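Local coordinates for protein time interval measuring enzyme TIME (Bombyx mori, PDB 2E47) that probably converts superoxide radicals to hydrogen peroxide and oxygen as a copper- and zinc-binding superoxide dismutase, at residues A[10-15]-A[151-156]; A[21-26]-A[33-38]; A[73-78]-A[126-131]. One frame throughout, in Å; residues are numbered along the deposited sequence.

Contact 1 (A[10-15]-A[151-156])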
loop_
_atom_site.group_PDB
_atom_site.type_symbol
_atom_site.label_atom_id
_atom_site.label_comp_id
_atom_site.label_asym_id
_atom_site.label_seq_id
_atom_site.Cartn_x
_atom_site.Cartn_y
_atom_site.Cartn_z
ATOM N N ALA A 10 1.223 10.663 1.639
ATOM C CA ALA A 10 0.906 9.305 1.224
ATOM C C ALA A 10 0.510 9.361 -0.223
ATOM O O ALA A 10 0.235 10.423 -0.759
ATOM C CB ALA A 10 -0.202 8.768 2.059
ATOM N N ILE A 11 0.490 8.227 -0.881
ATOM C CA ILE A 11 0.268 8.236 -2.312
ATOM C C ILE A 11 -0.323 6.866 -2.634
ATOM O O ILE A 11 -0.023 5.876 -1.919
ATOM C CB ILE A 11 1.585 8.364 -3.071
ATOM C CG1 ILE A 11 1.307 8.405 -4.586
ATOM C CG2 ILE A 11 2.531 7.157 -2.760
ATOM C CD1 ILE A 11 2.493 9.042 -5.429
ATOM N N ALA A 12 -1.209 6.822 -3.626
ATOM C CA ALA A 12 -1.804 5.549 -4.143
ATOM C C ALA A 12 -1.612 5.625 -5.622
ATOM O O ALA A 12 -1.778 6.715 -6.211
ATOM C CB ALA A 12 -3.330 5.493 -3.875
ATOM N N VAL A 13 -1.327 4.506 -6.247
ATOM C CA VAL A 13 -1.141 4.491 -7.682
ATOM C C VAL A 13 -2.186 3.588 -8.259
ATOM O O VAL A 13 -2.356 2.497 -7.794
ATOM C CB VAL A 13 0.330 4.013 -8.051
ATOM C CG1 VAL A 13 0.481 3.815 -9.482
ATOM C CG2 VAL A 13 1.392 5.061 -7.547
ATOM N N LEU A 14 -2.902 4.039 -9.265
ATOM C CA LEU A 14 -3.828 3.193 -10.044
ATOM C C LEU A 14 -3.110 2.737 -11.342
ATOM O O LEU A 14 -2.499 3.576 -12.005
ATOM C CB LEU A 14 -4.949 4.113 -10.469
ATOM C CG LEU A 14 -6.182 4.241 -9.556
ATOM C CD1 LEU A 14 -5.991 3.670 -8.180
ATOM C CD2 LEU A 14 -6.942 5.553 -9.595
ATOM N N SER A 15 -3.179 1.455 -11.705
ATOM C CA SER A 15 -2.466 0.983 -12.849
ATOM C C SER A 15 -3.163 -0.301 -13.377
ATOM O O SER A 15 -3.074 -1.371 -12.747
ATOM C CB SER A 15 -0.977 0.711 -12.499
ATOM O OG SER A 15 -0.208 0.697 -13.714
ATOM N N GLY A 151 -5.718 1.092 -5.518
ATOM C CA GLY A 151 -4.319 1.088 -5.130
ATOM C C GLY A 151 -4.227 1.179 -3.631
ATOM O O GLY A 151 -5.028 1.860 -3.017
ATOM N N VAL A 152 -3.248 0.518 -3.050
ATOM C CA VAL A 152 -2.954 0.713 -1.631
ATOM C C VAL A 152 -2.346 2.104 -1.368
ATOM O O VAL A 152 -1.496 2.603 -2.121
ATOM C CB VAL A 152 -1.983 -0.366 -1.071
ATOM C CG1 VAL A 152 -1.890 -0.207 0.423
ATOM C CG2 VAL A 152 -2.472 -1.759 -1.395
ATOM N N ILE A 153 -2.792 2.754 -0.316
ATOM C CA ILE A 153 -2.208 4.061 0.059
ATOM C C ILE A 153 -0.907 3.871 0.834
ATOM O O ILE A 153 -0.949 3.370 1.965
ATOM C CB ILE A 153 -3.191 4.832 0.917
ATOM C CG1 ILE A 153 -4.504 4.988 0.156
ATOM C CG2 ILE A 153 -2.622 6.204 1.332
ATOM C CD1 ILE A 153 -5.751 5.510 1.001
ATOM N N GLY A 154 0.238 4.230 0.205
ATOM C CA GLY A 154 1.543 3.989 0.779
ATOM C C GLY A 154 2.165 5.268 1.312
ATOM O O GLY A 154 1.738 6.344 0.946
ATOM N N ILE A 155 3.174 5.127 2.162
ATOM C CA ILE A 155 3.917 6.228 2.719
ATOM C C ILE A 155 4.764 6.778 1.575
ATOM O O ILE A 155 5.501 6.080 0.895
ATOM C CB ILE A 155 4.816 5.801 3.965
ATOM C CG1 ILE A 155 3.910 5.486 5.143
ATOM C CG2 ILE A 155 5.734 6.968 4.385
ATOM C CD1 ILE A 155 4.548 4.697 6.322
ATOM N N LEU A 156 4.558 8.049 1.313
ATOM C CA LEU A 156 5.353 8.791 0.393
ATOM C C LEU A 156 6.298 9.514 1.338
ATOM O O LEU A 156 7.270 10.124 0.872
ATOM C CB LEU A 156 4.446 9.793 -0.370
ATOM C CG LEU A 156 4.980 10.741 -1.452
ATOM C CD1 LEU A 156 5.324 9.969 -2.666
ATOM C CD2 LEU A 156 3.905 11.725 -1.764
HETATM O O HOH W 1 -0.396 2.294 -4.440
#
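Ile11 and Gly154 face each other as an antiparallel hydrogen-bonded pair, each donating to the other. The amide of Gly154 reaches Ile11 O at 2.7 Å, while Ile11 N donates to Gly154 O at 2.9 Å. The side chains pack on two faces of the sheet. On one, the CD1 branch of Leu156 crosses Ile11 and touches its CG2 at 4.0 Å and its CD1 at a similar distance; Leu156 comes back over the strand because its CG lies opposite the backbone N (chi1 -179°). On the other, Ile153 sends CG2 to Ala10 CB at 3.6 Å, and its CG1 nears Ala12 CB.

Past this pair the direct N-H...O ladder is interrupted. Water 1 bridges the strands, accepting from Val13 N at 3.0 Å and donating to Val152 O at 2.6 Å. CA-H...O contacts link them further: Ala12 CA meets Val152 O, and Gly151 CA sits 3.6 Å from Val13 O, where a CB would collide with that oxygen. Outward from here, strand 9-15 is bonded on its other edge to Phe25, Ile23 and Gly21, while Gly151 and Ile153 bond to Val121 and Gly118. The second subunit packs against Ile11 through its Gly55 and against Val152 through its own Val152.

In this largely buried, mostly apolar contact, direct pairing is thus confined to Ile11 and Gly154, and the water supplies Val13 N with an acceptor and Val152 O with a donor where the strand is broken.

Contact 2 (A[21-26]-A[33-38]). With NAG (2-acetamido-2-deoxy-beta-D-glucopyranose), chain C.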
loop_
_atom_site.group_PDB
_atom_site.type_symbol
_atom_site.label_atom_id
_atom_site.label_comp_id
_atom_site.label_asym_id
_atom_site.label_seq_id
_atom_site.Cartn_x
_atom_site.Cartn_y
_atom_site.Cartn_z
ATOM N N GLY A 21 -3.062 6.443 -12.853
ATOM C CA GLY A 21 -3.021 7.657 -12.078
ATOM C C GLY A 21 -2.189 7.583 -10.841
ATOM O O GLY A 21 -1.787 6.502 -10.416
ATOM N N ASN A 22 -1.903 8.761 -10.296
ATOM C CA ASN A 22 -1.258 8.944 -8.994
ATOM C C ASN A 22 -2.184 9.830 -8.206
ATOM O O ASN A 22 -2.660 10.852 -8.734
ATOM C CB ASN A 22 0.065 9.728 -9.134
ATOM C CG ASN A 22 1.061 9.023 -10.082
ATOM O OD1 ASN A 22 1.415 7.853 -9.830
ATOM N ND2 ASN A 22 1.435 9.697 -11.204
ATOM N N ILE A 23 -2.404 9.454 -6.957
ATOM C CA ILE A 23 -3.150 10.277 -5.981
ATOM C C ILE A 23 -2.329 10.442 -4.734
ATOM O O ILE A 23 -1.935 9.449 -4.141
ATOM C CB ILE A 23 -4.550 9.664 -5.671
ATOM C CG1 ILE A 23 -5.332 9.509 -6.984
ATOM C CG2 ILE A 23 -5.399 10.583 -4.659
ATOM C CD1 ILE A 23 -5.158 8.165 -7.517
ATOM N N THR A 24 -2.101 11.708 -4.352
ATOM C CA THR A 24 -1.219 12.110 -3.310
ATOM C C THR A 24 -2.075 12.701 -2.143
ATOM O O THR A 24 -3.054 13.359 -2.417
ATOM C CB THR A 24 -0.273 13.168 -3.971
ATOM O OG1 THR A 24 0.969 12.543 -4.429
ATOM C CG2 THR A 24 -0.060 14.322 -3.188
ATOM N N PHE A 25 -1.674 12.504 -0.890
ATOM C CA PHE A 25 -2.456 13.007 0.260
ATOM C C PHE A 25 -1.500 13.792 1.106
ATOM O O PHE A 25 -0.510 13.240 1.520
ATOM C CB PHE A 25 -2.942 11.823 1.088
ATOM C CG PHE A 25 -3.835 10.868 0.324
ATOM C CD1 PHE A 25 -5.225 10.964 0.458
ATOM C CD2 PHE A 25 -3.300 9.915 -0.525
ATOM C CE1 PHE A 25 -6.056 10.113 -0.238
ATOM C CE2 PHE A 25 -4.116 9.029 -1.255
ATOM C CZ PHE A 25 -5.503 9.110 -1.098
ATOM N N THR A 26 -1.797 15.036 1.435
ATOM C CA THR A 26 -0.860 15.849 2.178
ATOM C C THR A 26 -1.645 16.579 3.229
ATOM O O THR A 26 -2.725 17.108 2.953
ATOM C CB THR A 26 -0.125 16.846 1.221
ATOM O OG1 THR A 26 -1.089 17.710 0.656
ATOM C CG2 THR A 26 0.358 16.137 0.016
ATOM N N VAL A 33 -6.861 17.067 4.893
ATOM C CA VAL A 33 -5.952 16.425 3.945
ATOM C C VAL A 33 -6.196 16.955 2.546
ATOM O O VAL A 33 -7.330 16.968 2.079
ATOM C CB VAL A 33 -5.998 14.866 4.085
ATOM C CG1 VAL A 33 -5.202 14.102 2.947
ATOM C CG2 VAL A 33 -5.451 14.461 5.504
ATOM N N HIS A 34 -5.133 17.444 1.892
ATOM C CA HIS A 34 -5.252 17.863 0.514
ATOM C C HIS A 34 -4.968 16.627 -0.319
ATOM O O HIS A 34 -3.855 16.041 -0.265
ATOM C CB HIS A 34 -4.235 18.974 0.229
ATOM C CG HIS A 34 -4.446 19.665 -1.069
ATOM N ND1 HIS A 34 -3.502 20.512 -1.620
ATOM C CD2 HIS A 34 -5.499 19.674 -1.918
ATOM C CE1 HIS A 34 -3.962 20.994 -2.765
ATOM N NE2 HIS A 34 -5.176 20.506 -2.965
ATOM N N VAL A 35 -5.956 16.234 -1.113
ATOM C CA VAL A 35 -5.867 15.120 -2.083
ATOM C C VAL A 35 -5.686 15.656 -3.490
ATOM O O VAL A 35 -6.478 16.448 -3.956
ATOM C CB VAL A 35 -7.198 14.299 -2.009
ATOM C CG1 VAL A 35 -7.189 13.024 -2.892
ATOM C CG2 VAL A 35 -7.526 13.933 -0.530
ATOM N N GLN A 36 -4.643 15.281 -4.202
ATOM C CA GLN A 36 -4.508 15.772 -5.563
ATOM C C GLN A 36 -3.912 14.743 -6.529
ATOM O O GLN A 36 -3.234 13.816 -6.127
ATOM C CB GLN A 36 -3.720 17.106 -5.604
ATOM C CG GLN A 36 -2.709 17.311 -4.506
ATOM C CD GLN A 36 -1.887 18.612 -4.587
ATOM O OE1 GLN A 36 -2.075 19.530 -5.467
ATOM N NE2 GLN A 36 -0.982 18.719 -3.632
ATOM N N GLY A 37 -4.123 14.917 -7.817
ATOM C CA GLY A 37 -3.445 14.062 -8.764
ATOM C C GLY A 37 -4.247 14.054 -10.021
ATOM O O GLY A 37 -5.075 14.965 -10.255
ATOM N N GLY A 38 -4.043 13.006 -10.814
ATOM C CA GLY A 38 -4.562 12.984 -12.170
ATOM C C GLY A 38 -4.768 11.541 -12.449
ATOM O O GLY A 38 -3.984 10.732 -11.978
HETATM C C1 NAG C . 2.871 9.842 -11.424
HETATM C C2 NAG C . 4.183 10.365 -10.802
HETATM C C3 NAG C . 5.329 10.540 -11.821
HETATM C C4 NAG C . 5.312 9.689 -13.096
HETATM C C5 NAG C . 3.990 8.963 -13.359
HETATM C C6 NAG C . 4.226 7.610 -14.042
HETATM C C7 NAG C . 4.091 11.763 -8.690
HETATM C C8 NAG C . 3.495 10.687 -7.857
HETATM N N2 NAG C . 4.025 11.628 -10.037
HETATM O O3 NAG C . 6.578 10.393 -11.175
HETATM O O4 NAG C . 5.414 10.642 -14.131
HETATM O O5 NAG C . 3.252 8.721 -12.168
HETATM O O6 NAG C . 4.940 7.716 -15.260
HETATM O O7 NAG C . 4.600 12.707 -8.084
#
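Strands 21-26 and 33-38 form an antiparallel beta hairpin ladder, part of the beta-barrel wall between strands 9-15 and 98-105. Their directions differ by 162°, and their axes come within 4.6 Å. Three hydrogen-bonded pairs, Asn22 with Gly38, Thr24 with Gln36 and Thr26 with His34, alternate with the non-hydrogen-bonded pairs Ile23-Gly37 and Phe25-Val35. The bonds tighten toward the turn: Gly38 N lies 3.3 Å from Asn22 O, whereas His34 N is 2.7 Å from Thr26 O.

Ile23, Phe25, Val33 and Val35 lie on the buried side. Ile23 CG2 meets Val35 CG1 at 3.5 Å as the two side chains cross. Val35 runs beside Phe25, its CG2 3.9 Å from CD1 of the ring, while CG1 of Val33 comes in at the ring edge, near its plane. Phe25 CG stands opposite its own carbonyl carbon (chi1 -60°), which places CD1 beside both valines. Ile116 from a loop also packs on Phe25, and Leu103 and Ile108 meet Val35.

Asn22, Thr24, Thr26, His34 and Gln36 occupy the other side. Thr26 OG1 lies 3.4 Å from His34 CB and makes a weak bond to His34 O; within the same strand, Gln36 CG sits over the centre of one face of the His34 ring, whose NE2 is held by Asp102. In this protein Asn22 carries an N-linked glycan, its ND2 covalently bonded to NAG C1 at 1.5 Å. Gly37 lies opposite Ile23, where a side chain would strike Asn22 O and, at these backbone angles, also press against the carbonyl O of Gln36.

An antiparallel hairpin with one apolar and one polar side belongs to the Greek-key beta-barrel of the Cu-Zn superoxide dismutases.

Contact 3 (A[73-78]-A[126-131]). With ZN (zinc ion), chain F.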
loop_
_atom_site.group_PDB
_atom_site.type_symbol
_atom_site.label_atom_id
_atom_site.label_comp_id
_atom_site.label_asym_id
_atom_site.label_seq_id
_atom_site.Cartn_x
_atom_site.Cartn_y
_atom_site.Cartn_z
ATOM N N LYS A 73 -21.169 5.331 10.281
ATOM C CA LYS A 73 -22.205 6.155 9.746
ATOM C C LYS A 73 -22.747 5.514 8.477
ATOM O O LYS A 73 -22.392 4.348 8.142
ATOM C CB LYS A 73 -21.722 7.579 9.508
ATOM C CG LYS A 73 -21.114 8.287 10.786
ATOM C CD LYS A 73 -21.089 9.831 10.622
ATOM C CE LYS A 73 -20.506 10.556 11.846
ATOM N NZ LYS A 73 -20.782 9.737 13.076
ATOM N N ASP A 74 -23.648 6.231 7.808
ATOM C CA ASP A 74 -24.178 5.819 6.539
ATOM C C ASP A 74 -23.325 6.481 5.437
ATOM O O ASP A 74 -22.539 7.432 5.709
ATOM C CB ASP A 74 -25.628 6.266 6.385
ATOM C CG ASP A 74 -26.582 5.632 7.455
ATOM O OD1 ASP A 74 -26.633 4.408 7.619
ATOM O OD2 ASP A 74 -27.330 6.381 8.070
ATOM N N HIS A 75 -23.533 6.015 4.221
ATOM C CA HIS A 75 -22.850 6.579 3.086
ATOM C C HIS A 75 -23.404 7.938 2.854
ATOM O O HIS A 75 -24.595 8.111 2.864
ATOM C CB HIS A 75 -23.061 5.704 1.815
ATOM C CG HIS A 75 -22.346 6.235 0.627
ATOM N ND1 HIS A 75 -20.973 6.118 0.481
ATOM C CD2 HIS A 75 -22.796 6.899 -0.466
ATOM C CE1 HIS A 75 -20.608 6.721 -0.644
ATOM N NE2 HIS A 75 -21.687 7.203 -1.235
ATOM N N GLY A 76 -22.558 8.914 2.561
ATOM C CA GLY A 76 -23.082 10.223 2.259
ATOM C C GLY A 76 -22.248 10.994 1.259
ATOM O O GLY A 76 -21.329 10.463 0.652
ATOM N N HIS A 77 -22.587 12.260 1.133
ATOM C CA HIS A 77 -21.802 13.264 0.432
ATOM C C HIS A 77 -20.606 13.703 1.296
ATOM O O HIS A 77 -20.739 13.850 2.535
ATOM C CB HIS A 77 -22.684 14.459 0.058
ATOM C CG HIS A 77 -21.977 15.506 -0.795
ATOM N ND1 HIS A 77 -22.223 15.672 -2.149
ATOM C CD2 HIS A 77 -21.070 16.461 -0.472
ATOM C CE1 HIS A 77 -21.465 16.653 -2.626
ATOM N NE2 HIS A 77 -20.743 17.140 -1.624
ATOM N N PRO A 78 -19.422 13.925 0.665
ATOM C CA PRO A 78 -18.268 14.362 1.461
ATOM C C PRO A 78 -18.559 15.649 2.260
ATOM O O PRO A 78 -17.895 15.901 3.245
ATOM C CB PRO A 78 -17.169 14.656 0.429
ATOM C CG PRO A 78 -17.717 14.160 -0.901
ATOM C CD PRO A 78 -19.104 13.702 -0.763
ATOM N N LYS A 126 -19.256 3.753 -11.941
ATOM C CA LYS A 126 -20.219 4.866 -12.086
ATOM C C LYS A 126 -20.219 5.832 -10.966
ATOM O O LYS A 126 -19.516 5.645 -9.954
ATOM C CB LYS A 126 -21.634 4.389 -12.340
ATOM C CG LYS A 126 -22.207 3.375 -11.400
ATOM C CD LYS A 126 -23.227 2.601 -12.209
ATOM C CE LYS A 126 -24.304 1.934 -11.298
ATOM N NZ LYS A 126 -25.695 2.009 -11.896
ATOM N N ALA A 127 -21.047 6.840 -11.141
ATOM C CA ALA A 127 -21.124 7.945 -10.200
ATOM C C ALA A 127 -21.629 7.506 -8.826
ATOM O O ALA A 127 -22.450 6.617 -8.703
ATOM C CB ALA A 127 -22.024 9.057 -10.755
ATOM N N ASP A 128 -21.111 8.133 -7.796
ATOM C CA ASP A 128 -21.631 7.976 -6.434
ATOM C C ASP A 128 -22.903 8.851 -6.332
ATOM O O ASP A 128 -22.829 10.037 -6.635
ATOM C CB ASP A 128 -20.553 8.547 -5.512
ATOM C CG ASP A 128 -20.819 8.310 -4.014
ATOM O OD1 ASP A 128 -19.797 8.294 -3.278
ATOM O OD2 ASP A 128 -21.997 8.174 -3.571
ATOM N N ASP A 129 -24.031 8.293 -5.861
ATOM C CA ASP A 129 -25.300 9.062 -5.769
ATOM C C ASP A 129 -25.494 9.670 -4.354
ATOM O O ASP A 129 -26.552 10.232 -4.006
ATOM C CB ASP A 129 -26.470 8.151 -6.168
ATOM C CG ASP A 129 -26.776 7.067 -5.103
ATOM O OD1 ASP A 129 -27.522 6.115 -5.448
ATOM O OD2 ASP A 129 -26.271 7.136 -3.934
ATOM N N TYR A 130 -24.447 9.538 -3.550
ATOM C CA TYR A 130 -24.254 10.203 -2.263
ATOM C C TYR A 130 -25.259 9.737 -1.224
ATOM O O TYR A 130 -25.483 10.437 -0.231
ATOM C CB TYR A 130 -24.253 11.713 -2.367
ATOM C CG TYR A 130 -23.354 12.332 -3.391
ATOM C CD1 TYR A 130 -21.953 12.121 -3.370
ATOM C CD2 TYR A 130 -23.894 13.174 -4.391
ATOM C CE1 TYR A 130 -21.105 12.736 -4.326
ATOM C CE2 TYR A 130 -23.084 13.730 -5.361
ATOM C CZ TYR A 130 -21.686 13.532 -5.314
ATOM O OH TYR A 130 -20.898 14.147 -6.267
ATOM N N GLY A 131 -25.825 8.545 -1.425
ATOM C CA GLY A 131 -26.812 7.971 -0.493
ATOM C C GLY A 131 -28.201 8.633 -0.580
ATOM O O GLY A 131 -29.007 8.480 0.302
HETATM ZN ZN ZN F . -19.475 5.233 1.596
HETATM O O HOH W 2 -19.263 10.130 -1.428
#
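His75 bridges the zinc ion and Asp128, binding the metal through ND1 at 2.1 Å and using the opposite ring nitrogen, NE2, to donate to Asp128 OD2 at 2.5 Å. The bond is nearly straight (164°), meets OD2 on its syn side and lies close to the imidazole plane, with ring and carboxylate nearly coplanar. Zinc at ND1 and Asp128 at NE2 together hold the ring's rotation. OD2 also accepts from Tyr130 N, on its anti side, in an Asx turn. Gly131 N comes to the ring edge.

At Gly76 the contact passes to the backbone: its CA lies 3.5 Å from Tyr130 O, and water 2 links Gly76 O to Asp128 OD1. Next, His77 turns an edge to the face of Tyr130 in a tilted edge-to-face contact, ring centres 4.5 Å apart and planes at 56°, with ND1 over the middle of the ring and Asp128 O over the other face. Pro78 CD reaches Tyr130 CD1 at 4.2 Å.

His67, His84 and Asp87 complete the zinc site, and Asp128 OD1 also bonds to copper ligand His50. With an alanine at Asp128, His75 NE2 would probably lose its acceptor and His50 its bond to the carboxylate, freeing the imidazole to tilt at the metal and removing one support of the Tyr130 turn. A second-shell aspartate joining a zinc and a copper histidine is characteristic of the Cu-Zn superoxide dismutase active site.

Overall arrangement
From the N terminus, strand 9-15 opens contact 1, which closes only at the C-terminal end of the chain, 151-156, so that both other contacts lie within its loop. Contact 2 closes first, a short hairpin whose strand 20-27 follows directly on 9-15 and is its bonded neighbour in the sheet. The two contacts therefore touch, with Val13 CG2 also packing on Asn22 OD1, and together they make four consecutive strands of one sheet. Contact 3 comes later, in series with contact 2, and joins two long loops on the opposite side of the chain's centre, about 20 Å from contact 2 between centres, tying them at the zinc site.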